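Local coordinates for cytoplasmic protein (Cryptococcus neoformans var. grubii serotype A, PDB 7LPO) that probably hydrolyses steryl beta-glucosides as a family 5 glycoside hydrolase with a TIM-barrel catalytic domain, at residues S107-H110 against E115-Y118; C666-V671 against I680-T685; L432-K437 against K505-D510. All coordinates share one frame; numbering follows the deposited sequence.

Contact 2 is the buried one of the three, while contacts 1 and 3 are part buried and part exposed. Contacts 1 and 3 belong to the barrel region: contact 1 folds the end of helix 105-109 against the loop that follows it, whereas contact 3 sets a loop on helix 490-512, 68 residues further along the chain. Contact 2 joins two strands of the C-terminal beta domain, its centre about 42 Å from that of contact 1. Chemistry follows place: contact 1 relies on a backbone bond and a histidine-carboxylate bond, contact 3 on one amide-carboxylate bond, and contact 2 on proline against phenylalanine and isoleucine, with a water-linked arginine at the side.

Contact 1 (S107-H110 against E115-Y118); sequences SLEH and EYDY
Leu-108 O is the hub of the tight half: Asp-117 N donates to it at 2.8 Å, nearly straight at 164° but from above the carbonyl plane, and Tyr-116 CA adds a CH...O contact of 3.2 Å to the same Leu-108 O. Beside them Asp-117 CB packs on Ser-107 O. A chi1 of -166° turns the Asp-117 carboxylate away from its own backbone N and brings OD2 to the edge of the imidazole, where His-110 NE2 donates in its ring plane at 2.7 Å, meeting Asp-117 OD2 on the anti side. Water 1 sits 2.6 Å from Ser-107 O and 2.8 Å from Asp-117 OD2. The short connection after helix 105-109 leads into helix 118-133 of the TIM barrel, and Asp-117 is the N-cap of the latter: OD2 takes the histidine while OD1 accepts from Tyr-120 N. His-110 ND1 is bound to Gly-68 O, so both ring nitrogens are engaged. Next comes a side-by-side contact, Tyr-116 CE1 3.6 Å from Glu-109 OE2, ring and carboxylate planes 37° apart; that carboxylate bonds to Lys-114 N and Trp-105 NE1. On the loose side, the exposed Glu-115 side chain makes no close approach to segment 107-110.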
# COMPACT_ATOMS: atom_id res chain seq x y z
N SER A 107 -3.70 13.85 8.76
CA SER A 107 -3.64 13.71 10.21
C SER A 107 -2.53 14.57 10.82
O SER A 107 -2.59 14.87 12.02
CB SER A 107 -3.45 12.24 10.60
OG SER A 107 -2.15 11.77 10.24
N LEU A 108 -1.56 15.00 10.01
CA LEU A 108 -0.46 15.82 10.48
C LEU A 108 -0.68 17.32 10.27
O LEU A 108 -0.10 18.12 11.02
CB LEU A 108 0.84 15.43 9.79
CG LEU A 108 1.41 14.04 10.02
CD1 LEU A 108 2.64 13.82 9.12
CD2 LEU A 108 1.78 13.81 11.48
N GLU A 109 -1.48 17.73 9.28
CA GLU A 109 -1.55 19.14 8.91
C GLU A 109 -2.98 19.57 8.57
O GLU A 109 -3.18 20.51 7.79
CB GLU A 109 -0.61 19.44 7.74
CG GLU A 109 -0.15 20.89 7.60
CD GLU A 109 0.98 21.06 6.57
OE1 GLU A 109 1.28 20.12 5.82
OE2 GLU A 109 1.58 22.15 6.51
N HIS A 110 -3.98 18.92 9.17
CA HIS A 110 -5.36 19.26 8.88
C HIS A 110 -5.71 20.68 9.30
O HIS A 110 -6.61 21.30 8.71
CB HIS A 110 -6.30 18.30 9.59
CG HIS A 110 -5.98 18.12 11.04
ND1 HIS A 110 -6.42 19.00 12.01
CD2 HIS A 110 -5.26 17.18 11.68
CE1 HIS A 110 -5.98 18.60 13.19
NE2 HIS A 110 -5.27 17.50 13.02
N GLU A 115 0.48 24.26 10.28
CA GLU A 115 -0.16 24.05 11.58
C GLU A 115 -0.15 22.55 11.84
O GLU A 115 -1.10 21.84 11.49
CB GLU A 115 -1.57 24.61 11.60
CG GLU A 115 -1.67 26.11 11.78
CD GLU A 115 -3.12 26.57 11.94
OE1 GLU A 115 -3.78 26.89 10.92
OE2 GLU A 115 -3.61 26.63 13.10
N TYR A 116 0.92 22.04 12.43
CA TYR A 116 1.13 20.61 12.57
C TYR A 116 0.49 20.09 13.85
O TYR A 116 0.61 20.70 14.92
CB TYR A 116 2.63 20.29 12.55
CG TYR A 116 3.33 20.74 11.29
CD1 TYR A 116 3.04 20.17 10.06
CD2 TYR A 116 4.28 21.76 11.34
CE1 TYR A 116 3.68 20.59 8.91
CE2 TYR A 116 4.92 22.19 10.19
CZ TYR A 116 4.62 21.59 8.98
OH TYR A 116 5.25 22.02 7.85
N ASP A 117 -0.19 18.94 13.74
CA ASP A 117 -0.83 18.28 14.88
C ASP A 117 0.24 17.54 15.67
O ASP A 117 0.49 16.34 15.48
CB ASP A 117 -1.94 17.34 14.41
CG ASP A 117 -2.86 16.91 15.55
OD1 ASP A 117 -2.41 16.90 16.71
OD2 ASP A 117 -4.02 16.56 15.28
N TYR A 118 0.90 18.28 16.57
CA TYR A 118 1.97 17.69 17.37
C TYR A 118 1.44 16.62 18.31
O TYR A 118 2.17 15.68 18.64
CB TYR A 118 2.69 18.79 18.14
CG TYR A 118 3.52 19.64 17.22
CD1 TYR A 118 4.66 19.13 16.63
CD2 TYR A 118 3.15 20.95 16.91
CE1 TYR A 118 5.43 19.89 15.78
CE2 TYR A 118 3.92 21.72 16.04
CZ TYR A 118 5.06 21.17 15.49
OH TYR A 118 5.84 21.90 14.63
O HOH W 1 -4.49 14.30 13.66
O HOH W 2 3.86 21.72 5.83

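Contact 2 (C666-V671 against I680-T685); sequences CRPYPV and IDFDIT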
# COMPACT_ATOMS: atom_id res chain seq x y z
N CYS A 666 -1.15 -17.31 8.22
CA CYS A 666 -0.23 -17.67 9.30
C CYS A 666 0.51 -18.93 8.86
O CYS A 666 -0.08 -20.01 8.79
CB CYS A 666 -0.98 -17.91 10.61
SG CYS A 666 0.10 -18.27 12.00
N ARG A 667 1.81 -18.77 8.56
CA ARG A 667 2.56 -19.78 7.82
C ARG A 667 3.96 -19.93 8.38
O ARG A 667 4.53 -18.97 8.92
CB ARG A 667 2.69 -19.42 6.33
CG ARG A 667 1.44 -18.82 5.69
CD ARG A 667 1.81 -17.98 4.46
NE ARG A 667 2.40 -18.78 3.39
CZ ARG A 667 1.71 -19.58 2.57
NH1 ARG A 667 0.39 -19.70 2.69
NH2 ARG A 667 2.35 -20.26 1.63
N PRO A 668 4.56 -21.12 8.25
CA PRO A 668 5.97 -21.27 8.62
C PRO A 668 6.88 -20.54 7.65
O PRO A 668 6.62 -20.49 6.44
CB PRO A 668 6.19 -22.79 8.54
CG PRO A 668 5.20 -23.23 7.48
CD PRO A 668 3.98 -22.37 7.71
N TYR A 669 7.95 -19.97 8.18
CA TYR A 669 8.94 -19.30 7.34
C TYR A 669 10.20 -19.06 8.17
O TYR A 669 10.14 -19.03 9.40
CB TYR A 669 8.40 -17.97 6.79
CG TYR A 669 8.36 -16.84 7.77
CD1 TYR A 669 7.33 -16.74 8.70
CD2 TYR A 669 9.32 -15.84 7.75
CE1 TYR A 669 7.29 -15.69 9.60
CE2 TYR A 669 9.29 -14.79 8.63
CZ TYR A 669 8.27 -14.72 9.56
OH TYR A 669 8.23 -13.67 10.44
N PRO A 670 11.35 -18.89 7.49
CA PRO A 670 12.62 -18.65 8.19
C PRO A 670 12.82 -17.18 8.54
O PRO A 670 12.99 -16.34 7.66
CB PRO A 670 13.67 -19.15 7.18
CG PRO A 670 13.02 -18.87 5.84
CD PRO A 670 11.52 -19.02 6.03
N VAL A 671 12.84 -16.89 9.84
CA VAL A 671 13.03 -15.52 10.29
C VAL A 671 14.47 -15.06 10.05
O VAL A 671 14.71 -13.90 9.70
CB VAL A 671 12.65 -15.40 11.78
CG1 VAL A 671 13.04 -14.05 12.30
CG2 VAL A 671 11.17 -15.66 11.97
N ILE A 680 11.21 -21.95 -0.58
CA ILE A 680 10.24 -22.25 0.47
C ILE A 680 8.99 -22.85 -0.17
O ILE A 680 8.48 -22.32 -1.16
CB ILE A 680 9.84 -21.00 1.27
CG1 ILE A 680 11.02 -20.46 2.06
CG2 ILE A 680 8.69 -21.35 2.21
CD1 ILE A 680 10.85 -19.01 2.44
N ASP A 681 8.48 -23.93 0.43
CA ASP A 681 7.26 -24.57 -0.02
C ASP A 681 6.43 -24.93 1.20
O ASP A 681 6.95 -25.54 2.14
CB ASP A 681 7.55 -25.82 -0.85
CG ASP A 681 8.11 -25.50 -2.23
OD1 ASP A 681 7.43 -24.83 -3.03
OD2 ASP A 681 9.24 -25.94 -2.51
N PHE A 682 5.16 -24.58 1.19
CA PHE A 682 4.26 -24.90 2.29
C PHE A 682 2.93 -25.33 1.71
O PHE A 682 2.39 -24.66 0.83
CB PHE A 682 4.07 -23.70 3.22
CG PHE A 682 3.03 -23.92 4.27
CD1 PHE A 682 3.22 -24.86 5.27
CD2 PHE A 682 1.86 -23.18 4.27
CE1 PHE A 682 2.27 -25.06 6.25
CE2 PHE A 682 0.90 -23.38 5.25
CZ PHE A 682 1.11 -24.32 6.24
N ASP A 683 2.41 -26.44 2.22
CA ASP A 683 1.14 -27.00 1.79
C ASP A 683 0.20 -27.08 2.99
O ASP A 683 0.49 -27.80 3.96
CB ASP A 683 1.35 -28.38 1.16
CG ASP A 683 0.06 -29.01 0.70
OD1 ASP A 683 -0.60 -28.44 -0.20
OD2 ASP A 683 -0.29 -30.08 1.24
N ILE A 684 -0.92 -26.37 2.92
CA ILE A 684 -1.84 -26.31 4.05
C ILE A 684 -2.40 -27.70 4.36
O ILE A 684 -2.46 -28.11 5.52
CB ILE A 684 -2.97 -25.31 3.78
CG1 ILE A 684 -2.46 -23.88 3.84
CG2 ILE A 684 -4.09 -25.53 4.80
CD1 ILE A 684 -3.49 -22.85 3.33
N THR A 685 -2.83 -28.43 3.33
CA THR A 685 -3.57 -29.66 3.57
C THR A 685 -2.71 -30.71 4.28
O THR A 685 -3.15 -31.34 5.24
CB THR A 685 -4.10 -30.21 2.24
OG1 THR A 685 -4.85 -29.18 1.57
CG2 THR A 685 -5.00 -31.42 2.46
O HOH W 3 0.97 -22.29 0.15
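Pro-668 and Phe-682 mark the closest backbone approach, their CA atoms 7.5 Å apart, as segments 666-671 and 680-685 run in roughly opposite directions. That spacing is too wide for strand pairing, and each strand bonds to other neighbours in a different sheet: Tyr-669 with Tyr-710, Asp-681 with Lys-690. The two segments therefore face each other across the interior of what is probably a C-terminal beta-sandwich domain, as in other family 5 members with this extension, and side chains fill the gap. Phe-682 reaches across with its ring swung to the far side from its own N (chi1 173°) and offers one ring face to the pyrrolidine of Pro-668. Pro-668 CD stands 3.6 Å from the centroid of the Phe-682 ring, only 15° off the normal, a CH-pi contact, and Pro-668 CG touches Phe-682 CD1 at 3.4 Å. His-715 adds an edge-to-face ring contact to Phe-682. At the rim of the ring Arg-667 lays a guanidinium face over Phe-682 CD2, the planes 84° apart, so the phenyl edge meets the cation's flat side. Water 3 accepts from Arg-667 NH2 at 2.9 Å and donates to Phe-682 O at 2.8 Å. Further along, Pro-670 and Ile-680 meet tip to tip, Pro-670 CD 3.7 Å from Ile-680 CD1. Salt bridges tie the guanidinium to helix 547-559 (Asp-554) and the loop after it (Asp-561). Apart from the guanidinium on the phenyl edge, direct contacts are apolar or CH-pi; the polar link runs through water 3, and the buried charge of Arg-667 is probably balanced by those two aspartates.

Contact 3 (L432-K437 against K505-D510); sequences LRQPPK and KQDTID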
# COMPACT_ATOMS: atom_id res chain seq x y z
N LEU A 432 2.44 -0.36 -11.02
CA LEU A 432 2.58 -1.05 -12.29
C LEU A 432 3.70 -0.51 -13.16
O LEU A 432 3.75 -0.81 -14.36
CB LEU A 432 1.26 -1.02 -13.07
CG LEU A 432 0.11 -1.83 -12.45
CD1 LEU A 432 -1.18 -1.62 -13.25
CD2 LEU A 432 0.46 -3.32 -12.36
N ARG A 433 4.60 0.29 -12.60
CA ARG A 433 5.75 0.80 -13.33
C ARG A 433 7.03 0.25 -12.71
O ARG A 433 7.08 -0.07 -11.51
CB ARG A 433 5.79 2.35 -13.31
CG ARG A 433 4.48 3.05 -13.68
CD ARG A 433 4.17 2.94 -15.18
NE ARG A 433 3.39 4.07 -15.66
CZ ARG A 433 2.41 3.99 -16.57
NH1 ARG A 433 2.08 2.81 -17.11
NH2 ARG A 433 1.76 5.09 -16.94
N GLN A 434 8.06 0.12 -13.52
CA GLN A 434 9.36 -0.19 -12.97
C GLN A 434 9.94 1.06 -12.30
O GLN A 434 9.67 2.18 -12.74
CB GLN A 434 10.32 -0.66 -14.05
CG GLN A 434 9.99 -2.01 -14.66
CD GLN A 434 11.05 -2.43 -15.67
OE1 GLN A 434 11.47 -1.64 -16.52
NE2 GLN A 434 11.50 -3.67 -15.57
N PRO A 435 10.75 0.90 -11.26
CA PRO A 435 11.41 2.06 -10.67
C PRO A 435 12.39 2.66 -11.66
O PRO A 435 12.82 1.97 -12.60
CB PRO A 435 12.13 1.48 -9.44
CG PRO A 435 12.38 0.06 -9.79
CD PRO A 435 11.19 -0.37 -10.64
N PRO A 436 12.74 3.93 -11.50
CA PRO A 436 13.82 4.50 -12.31
C PRO A 436 15.16 4.09 -11.74
O PRO A 436 15.26 3.55 -10.63
CB PRO A 436 13.60 6.01 -12.17
CG PRO A 436 13.07 6.15 -10.75
CD PRO A 436 12.34 4.84 -10.41
N LYS A 437 16.21 4.33 -12.51
CA LYS A 437 17.55 4.26 -11.95
C LYS A 437 17.74 5.46 -11.03
O LYS A 437 17.54 6.60 -11.43
CB LYS A 437 18.60 4.23 -13.05
CG LYS A 437 18.67 2.87 -13.74
CD LYS A 437 17.63 2.76 -14.85
CE LYS A 437 18.08 3.62 -16.00
NZ LYS A 437 17.06 4.10 -16.96
N LYS A 505 10.65 -8.90 -8.20
CA LYS A 505 11.97 -9.12 -7.61
C LYS A 505 13.06 -8.77 -8.61
O LYS A 505 14.07 -8.14 -8.26
CB LYS A 505 12.09 -10.57 -7.14
CG LYS A 505 12.98 -10.77 -5.92
CD LYS A 505 12.96 -12.23 -5.46
CE LYS A 505 14.07 -12.54 -4.46
NZ LYS A 505 14.56 -13.95 -4.56
N GLN A 506 12.87 -9.14 -9.88
CA GLN A 506 13.89 -8.93 -10.89
C GLN A 506 14.05 -7.45 -11.23
O GLN A 506 15.16 -7.00 -11.53
CB GLN A 506 13.56 -9.74 -12.14
CG GLN A 506 14.63 -9.74 -13.21
CD GLN A 506 15.89 -10.48 -12.80
OE1 GLN A 506 15.84 -11.42 -12.00
NE2 GLN A 506 17.03 -10.05 -13.33
N ASP A 507 12.96 -6.67 -11.19
CA ASP A 507 13.08 -5.22 -11.38
C ASP A 507 14.13 -4.63 -10.46
O ASP A 507 14.84 -3.68 -10.82
CB ASP A 507 11.74 -4.53 -11.11
CG ASP A 507 10.71 -4.76 -12.20
OD1 ASP A 507 11.05 -5.35 -13.25
OD2 ASP A 507 9.56 -4.35 -11.99
N THR A 508 14.23 -5.15 -9.23
CA THR A 508 15.13 -4.56 -8.25
C THR A 508 16.58 -4.69 -8.69
O THR A 508 17.31 -3.70 -8.77
CB THR A 508 14.92 -5.21 -6.89
OG1 THR A 508 13.54 -5.10 -6.51
CG2 THR A 508 15.81 -4.53 -5.85
N ILE A 509 17.01 -5.92 -9.01
CA ILE A 509 18.41 -6.14 -9.35
C ILE A 509 18.73 -5.58 -10.73
O ILE A 509 19.86 -5.13 -10.97
CB ILE A 509 18.74 -7.64 -9.24
CG1 ILE A 509 20.25 -7.84 -9.25
CG2 ILE A 509 18.08 -8.42 -10.37
CD1 ILE A 509 20.69 -9.22 -8.85
N ASP A 510 17.76 -5.58 -11.65
CA ASP A 510 18.00 -5.00 -12.97
C ASP A 510 18.27 -3.51 -12.89
O ASP A 510 19.06 -2.97 -13.68
CB ASP A 510 16.79 -5.24 -13.87
CG ASP A 510 16.69 -6.65 -14.37
OD1 ASP A 510 17.65 -7.42 -14.16
OD2 ASP A 510 15.64 -6.98 -14.96
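Asp-507 OD1 accepts the side-chain amide of Gln-434, with Gln-434 NE2 2.9 Å away and an N-H...O angle of 160°. The bond joins two parts of the TIM-barrel region: the irregular loop 432-437, which follows strand 424-427, and the later turns of helix 490-512, which precedes strand 518-522. Gln-434 is exposed and Asp-507 buried, so the glutamine reaches in from the exposed loop. Its chain is extended beyond CG, chi2 -176°, which carries the amide out to the aspartate even though its CB does not head that way. The two flat groups stand nearly upright to each other, amide and carboxylate planes 80° apart. OD1 lies close to the amide plane of Gln-434, but NE2 stands well above the carboxylate plane. Before the amide, the methylene carbon Gln-434 CG passes 3.6 Å from Asp-507 OD2, so the aliphatic part of the chain lies against the carboxylate as well. The other oxygen, OD2, forms a salt bridge with Arg-476, which the side chain of Gln-434 also touches. This arginine probably offsets the negative charge of Asp-507. The helix widens into a pi-type turn at 508-510, just past the aspartate. Gln-434, Pro-435 and Lys-437 all touch Ile-511, one turn further along the helix. Within the helix, Gln-506 NE2 donates to Asp-510 OD1 at 2.8 Å, a bent bond whose acceptor is tilted from the amide plane of Gln-506. Pro-435 completes the packing between loop and helix loosely, Pro-435 CD resting 4.2 Å from Asp-507 CB.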